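Side-chain contacts in glutathione S-transferase (PDB 6M1T), which binds glutathione and probably transfers it to other compounds in detoxification: residues A13-L18 and A23-V28; A33-E38 and D42-N47. One frame throughout, in Å; residues are numbered along the deposited sequence.

Both contacts lie in the N-terminal, thioredoxin-like domain and follow each other along the chain, with centres about 18 Å apart. Contact 1 sets helix 12-21 against the run into strand 26-31, and contact 2 fastens the turn after strand 36-37. Strands 26-31 and 36-37 are neighbours in one sheet, and V28 packs on V37 where the two contacts meet. Their relation to glutathione differs. In contact 2 the side chain of R35 comes within about 3 Å of the bound ligand, and that of F43 lies about 4 Å from that of V52 of the same site. Contact 1 stands farther back, the side chain of H15 being about 12 Å from glutathione.

Contact 1: residues A13-L18 and A23-V28; sequences APHIAL and AAFDAV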
loop_
_atom_site.group_PDB
_atom_site.type_symbol
_atom_site.label_atom_id
_atom_site.label_comp_id
_atom_site.label_asym_id
_atom_site.label_seq_id
_atom_site.Cartn_x
_atom_site.Cartn_y
_atom_site.Cartn_z
ATOM N N ALA A 13 -4.682 -14.439 0.694
ATOM C CA ALA A 13 -5.182 -13.622 1.812
ATOM C C ALA A 13 -6.690 -13.395 1.686
ATOM O O ALA A 13 -7.456 -13.794 2.591
ATOM C CB ALA A 13 -4.409 -12.333 1.956
ATOM N N PRO A 14 -7.187 -12.829 0.563
ATOM C CA PRO A 14 -8.623 -12.699 0.384
ATOM C C PRO A 14 -9.332 -14.064 0.304
ATOM O O PRO A 14 -10.510 -14.137 0.714
ATOM C CB PRO A 14 -8.797 -11.813 -0.868
ATOM C CG PRO A 14 -7.470 -11.884 -1.537
ATOM C CD PRO A 14 -6.421 -12.109 -0.458
ATOM N N HIS A 15 -8.660 -15.102 -0.198
ATOM C CA HIS A 15 -9.219 -16.491 -0.168
ATOM C C HIS A 15 -9.577 -16.855 1.284
ATOM O O HIS A 15 -10.737 -17.277 1.550
ATOM C CB HIS A 15 -8.222 -17.484 -0.789
ATOM C CG HIS A 15 -8.790 -18.830 -1.096
ATOM N ND1 HIS A 15 -8.058 -19.809 -1.754
ATOM C CD2 HIS A 15 -10.020 -19.338 -0.908
ATOM C CE1 HIS A 15 -8.803 -20.909 -1.867
ATOM N NE2 HIS A 15 -10.030 -20.626 -1.400
ATOM N N ILE A 16 -8.626 -16.741 2.192
ATOM C CA ILE A 16 -8.863 -17.028 3.643
ATOM C C ILE A 16 -9.994 -16.122 4.183
ATOM O O ILE A 16 -10.877 -16.613 4.883
ATOM C CB ILE A 16 -7.561 -16.893 4.437
ATOM C CG1 ILE A 16 -6.601 -18.018 4.067
ATOM C CG2 ILE A 16 -7.851 -16.835 5.938
ATOM C CD1 ILE A 16 -5.165 -17.807 4.456
ATOM N N ALA A 17 -9.973 -14.829 3.873
ATOM C CA ALA A 17 -10.941 -13.826 4.381
ATOM C C ALA A 17 -12.377 -14.191 3.981
ATOM O O ALA A 17 -13.295 -14.037 4.802
ATOM C CB ALA A 17 -10.547 -12.424 3.908
ATOM N N LEU A 18 -12.607 -14.564 2.728
ATOM C CA LEU A 18 -13.945 -14.985 2.264
ATOM C C LEU A 18 -14.400 -16.230 3.040
ATOM O O LEU A 18 -15.627 -16.317 3.305
ATOM C CB LEU A 18 -13.905 -15.239 0.753
ATOM C CG LEU A 18 -13.791 -13.966 -0.078
ATOM C CD1 LEU A 18 -13.332 -14.287 -1.482
ATOM C CD2 LEU A 18 -15.101 -13.216 -0.100
ATOM N N ALA A 23 -18.894 -15.812 2.832
ATOM C CA ALA A 23 -19.449 -15.233 1.591
ATOM C C ALA A 23 -19.545 -16.337 0.527
ATOM O O ALA A 23 -18.716 -17.254 0.530
ATOM C CB ALA A 23 -18.598 -14.087 1.114
ATOM N N ALA A 24 -20.563 -16.260 -0.330
ATOM C CA ALA A 24 -20.671 -17.095 -1.543
ATOM C C ALA A 24 -19.573 -16.608 -2.488
ATOM O O ALA A 24 -19.489 -15.370 -2.747
ATOM C CB ALA A 24 -22.058 -16.977 -2.161
ATOM N N PHE A 25 -18.736 -17.510 -2.986
ATOM C CA PHE A 25 -17.688 -17.103 -3.953
ATOM C C PHE A 25 -17.182 -18.302 -4.748
ATOM O O PHE A 25 -17.274 -19.478 -4.322
ATOM C CB PHE A 25 -16.560 -16.360 -3.211
ATOM C CG PHE A 25 -15.622 -17.255 -2.452
ATOM C CD1 PHE A 25 -15.945 -17.707 -1.193
ATOM C CD2 PHE A 25 -14.404 -17.654 -3.004
ATOM C CE1 PHE A 25 -15.094 -18.541 -0.491
ATOM C CE2 PHE A 25 -13.518 -18.442 -2.272
ATOM C CZ PHE A 25 -13.883 -18.933 -1.044
ATOM N N ASP A 26 -16.640 -17.975 -5.911
ATOM C CA ASP A 26 -15.877 -18.907 -6.751
ATOM C C ASP A 26 -14.418 -18.494 -6.588
ATOM O O ASP A 26 -14.155 -17.290 -6.589
ATOM C CB ASP A 26 -16.317 -18.854 -8.213
ATOM C CG ASP A 26 -17.783 -19.157 -8.407
ATOM O OD1 ASP A 26 -18.277 -20.044 -7.694
ATOM O OD2 ASP A 26 -18.394 -18.525 -9.283
ATOM N N ALA A 27 -13.521 -19.454 -6.460
ATOM C CA ALA A 27 -12.074 -19.221 -6.533
ATOM C C ALA A 27 -11.634 -19.670 -7.922
ATOM O O ALA A 27 -11.751 -20.863 -8.187
ATOM C CB ALA A 27 -11.350 -19.974 -5.448
ATOM N N VAL A 28 -11.142 -18.753 -8.755
ATOM C CA VAL A 28 -10.800 -19.040 -10.176
ATOM C C VAL A 28 -9.287 -18.885 -10.345
ATOM O O VAL A 28 -8.782 -17.818 -10.015
ATOM C CB VAL A 28 -11.621 -18.084 -11.059
ATOM C CG1 VAL A 28 -11.278 -18.196 -12.518
ATOM C CG2 VAL A 28 -13.118 -18.345 -10.839
HETATM O O HOH W 1 -17.273 -18.453 2.280
#
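With chi1 at 77°, F25 holds CG between its backbone N and carbonyl carbon, and this turns one face of the ring to L18 CB, which its place on the helix directs at the strand. L18 CB stands 3.9 Å from the centroid of the F25 ring and 19° off its normal, a CH-pi contact displaced toward the CD1-CE1 side. L18 CG, anti to its own carbonyl carbon, spreads the two methyls: CD1 reaches the other part of the ring, 3.8 Å from F25 CD2, while L18 CD2 meets A23 CB at 3.8 Å. H15 comes to the rim instead: its CD2 lies near the plane of the F25 ring, 3.9 Å from F25 CE2, and the two rings meet rim to rim with planes at 77°. This is the return leg of a beta-alpha-beta unit of the thioredoxin-like fold, in which helix 12-21 links strands 2-5 and 26-31. At the A23 end of the contact, A23 N gives L18 O a weak hydrogen bond of 3.3 Å, and a water donates to both L18 O and A23 O, the latter at 2.6 Å. Both imidazole nitrogens of H15 have partners beyond the contact: ND1 bonds to E198 of helix 189-198 and NE2 to R19.

Contact 2: residues A33-E38 and D42-N47; sequences ATRKVE and DFLTVN
F43 N donates to R35 O at 2.9 Å, with an N-H...O angle of 151°; it is the single direct hydrogen bond between 33-38 and 42-47, beside the lone K36-D42 backbone bridge (CA to CA 4.8 Å). Two apolar contacts accompany it. L44 CD2 comes against the aliphatic part of R35, 3.6 Å from R35 CG, and V37 CG2 lies 4.0 Å from F43 CB, the two side chains crossing at about a right angle. With CG anti to its backbone N (chi1 -176°), F43 carries its ring away from the 33-38 backbone, to meet the ring of F4 and to touch V30 and A54. K36 CD passes 3.9 Å from D42 CA before the chain, bent at chi2 and chi4, doubles back to give T34 O a hydrogen bond of 2.9 Å from NZ. K36 NZ remains 5.2 Å from D42 OD1, so their opposite charges could act only at a distance. D42 OD1 accepts from L44 N at 3.1 Å, met from above the carboxylate plane, and so holds the start of the 3-10 segment 43-45. Farther out, N47 ND2 bonds to K51 O, tying 42-47 to K51 of the glutathione site, while R35 NH2 makes a weak hydrogen bond to the ligand. Two local motifs shape the backbone beside this pocket: a G1 beta bulge, R35 (phi 53°) and K36 facing D31, and an Asx turn at D42.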
loop_
_atom_site.group_PDB
_atom_site.type_symbol
_atom_site.label_atom_id
_atom_site.label_comp_id
_atom_site.label_asym_id
_atom_site.label_seq_id
_atom_site.Cartn_x
_atom_site.Cartn_y
_atom_site.Cartn_z
ATOM N N ALA A 33 1.790 -16.602 -16.055
ATOM C CA ALA A 33 2.812 -16.586 -17.123
ATOM C C ALA A 33 2.132 -16.195 -18.421
ATOM O O ALA A 33 2.710 -15.383 -19.109
ATOM C CB ALA A 33 3.526 -17.920 -17.179
ATOM N N THR A 34 0.915 -16.701 -18.699
ATOM C CA THR A 34 0.112 -16.436 -19.916
ATOM C C THR A 34 -0.983 -15.412 -19.660
ATOM O O THR A 34 -1.618 -15.013 -20.617
ATOM C CB THR A 34 -0.514 -17.729 -20.456
ATOM O OG1 THR A 34 -1.543 -18.156 -19.555
ATOM C CG2 THR A 34 0.512 -18.825 -20.608
ATOM N N ARG A 35 -1.229 -15.014 -18.398
ATOM C CA ARG A 35 -2.373 -14.149 -18.030
ATOM C C ARG A 35 -3.679 -14.742 -18.564
ATOM O O ARG A 35 -4.540 -13.960 -19.041
ATOM C CB ARG A 35 -2.231 -12.709 -18.550
ATOM C CG ARG A 35 -1.384 -11.806 -17.661
ATOM C CD ARG A 35 0.079 -12.151 -17.691
ATOM N NE ARG A 35 0.982 -11.297 -16.930
ATOM C CZ ARG A 35 2.011 -10.611 -17.438
ATOM N NH1 ARG A 35 2.251 -10.582 -18.742
ATOM N NH2 ARG A 35 2.796 -9.921 -16.631
ATOM N N LYS A 36 -3.865 -16.059 -18.471
ATOM C CA LYS A 36 -5.155 -16.632 -18.909
ATOM C C LYS A 36 -5.813 -17.279 -17.687
ATOM O O LYS A 36 -5.105 -17.881 -16.893
ATOM C CB LYS A 36 -4.991 -17.682 -20.014
ATOM C CG LYS A 36 -4.482 -17.198 -21.381
ATOM C CD LYS A 36 -5.077 -15.930 -21.960
ATOM C CE LYS A 36 -4.393 -15.531 -23.267
ATOM N NZ LYS A 36 -2.904 -15.442 -23.149
ATOM N N VAL A 37 -7.120 -17.158 -17.597
ATOM C CA VAL A 37 -7.931 -17.775 -16.520
ATOM C C VAL A 37 -8.029 -19.259 -16.873
ATOM O O VAL A 37 -7.797 -19.589 -18.062
ATOM C CB VAL A 37 -9.280 -17.052 -16.413
ATOM C CG1 VAL A 37 -10.116 -17.600 -15.290
ATOM C CG2 VAL A 37 -9.067 -15.563 -16.238
ATOM N N GLU A 38 -8.249 -20.129 -15.885
ATOM C CA GLU A 38 -8.334 -21.601 -16.104
ATOM C C GLU A 38 -9.487 -21.921 -17.069
ATOM O O GLU A 38 -9.487 -23.019 -17.628
ATOM C CB GLU A 38 -8.498 -22.352 -14.781
ATOM C CG GLU A 38 -9.739 -22.006 -13.969
ATOM C CD GLU A 38 -9.708 -22.821 -12.679
ATOM O OE1 GLU A 38 -9.351 -24.017 -12.763
ATOM O OE2 GLU A 38 -9.854 -22.251 -11.593
ATOM N N ASP A 42 -9.159 -14.227 -21.235
ATOM C CA ASP A 42 -7.951 -13.368 -21.092
ATOM C C ASP A 42 -8.088 -12.627 -19.757
ATOM O O ASP A 42 -9.040 -11.834 -19.603
ATOM C CB ASP A 42 -7.804 -12.404 -22.275
ATOM C CG ASP A 42 -6.632 -11.433 -22.195
ATOM O OD1 ASP A 42 -5.796 -11.549 -21.266
ATOM O OD2 ASP A 42 -6.560 -10.543 -23.080
ATOM N N PHE A 43 -7.207 -12.896 -18.810
ATOM C CA PHE A 43 -7.292 -12.297 -17.451
ATOM C C PHE A 43 -7.118 -10.775 -17.527
ATOM O O PHE A 43 -7.596 -10.101 -16.610
ATOM C CB PHE A 43 -6.198 -12.835 -16.533
ATOM C CG PHE A 43 -6.293 -12.322 -15.120
ATOM C CD1 PHE A 43 -7.499 -12.362 -14.438
ATOM C CD2 PHE A 43 -5.170 -11.814 -14.470
ATOM C CE1 PHE A 43 -7.571 -11.945 -13.115
ATOM C CE2 PHE A 43 -5.258 -11.331 -13.172
ATOM C CZ PHE A 43 -6.461 -11.420 -12.496
ATOM N N LEU A 44 -6.430 -10.243 -18.555
ATOM C CA LEU A 44 -6.187 -8.769 -18.687
ATOM C C LEU A 44 -7.507 -8.030 -18.884
ATOM O O LEU A 44 -7.519 -6.829 -18.618
ATOM C CB LEU A 44 -5.230 -8.444 -19.842
ATOM C CG LEU A 44 -3.832 -9.059 -19.764
ATOM C CD1 LEU A 44 -2.949 -8.573 -20.900
ATOM C CD2 LEU A 44 -3.170 -8.778 -18.416
ATOM N N THR A 45 -8.566 -8.723 -19.313
ATOM C CA THR A 45 -9.956 -8.201 -19.358
ATOM C C THR A 45 -10.486 -7.908 -17.956
ATOM O O THR A 45 -11.339 -7.041 -17.853
ATOM C CB THR A 45 -10.925 -9.198 -20.009
ATOM O OG1 THR A 45 -10.356 -9.416 -21.299
ATOM C CG2 THR A 45 -12.342 -8.677 -20.070
ATOM N N VAL A 46 -10.011 -8.630 -16.931
ATOM C CA VAL A 46 -10.509 -8.536 -15.534
ATOM C C VAL A 46 -9.601 -7.573 -14.782
ATOM O O VAL A 46 -10.122 -6.649 -14.139
ATOM C CB VAL A 46 -10.553 -9.943 -14.904
ATOM C CG1 VAL A 46 -10.997 -9.915 -13.445
ATOM C CG2 VAL A 46 -11.436 -10.884 -15.718
ATOM N N ASN A 47 -8.282 -7.796 -14.871
ATOM C CA ASN A 47 -7.244 -6.931 -14.260
ATOM C C ASN A 47 -6.198 -6.598 -15.313
ATOM O O ASN A 47 -5.354 -7.417 -15.626
ATOM C CB ASN A 47 -6.572 -7.557 -13.035
ATOM C CG ASN A 47 -5.669 -6.561 -12.350
ATOM O OD1 ASN A 47 -5.678 -5.369 -12.694
ATOM N ND2 ASN A 47 -4.877 -7.022 -11.402
#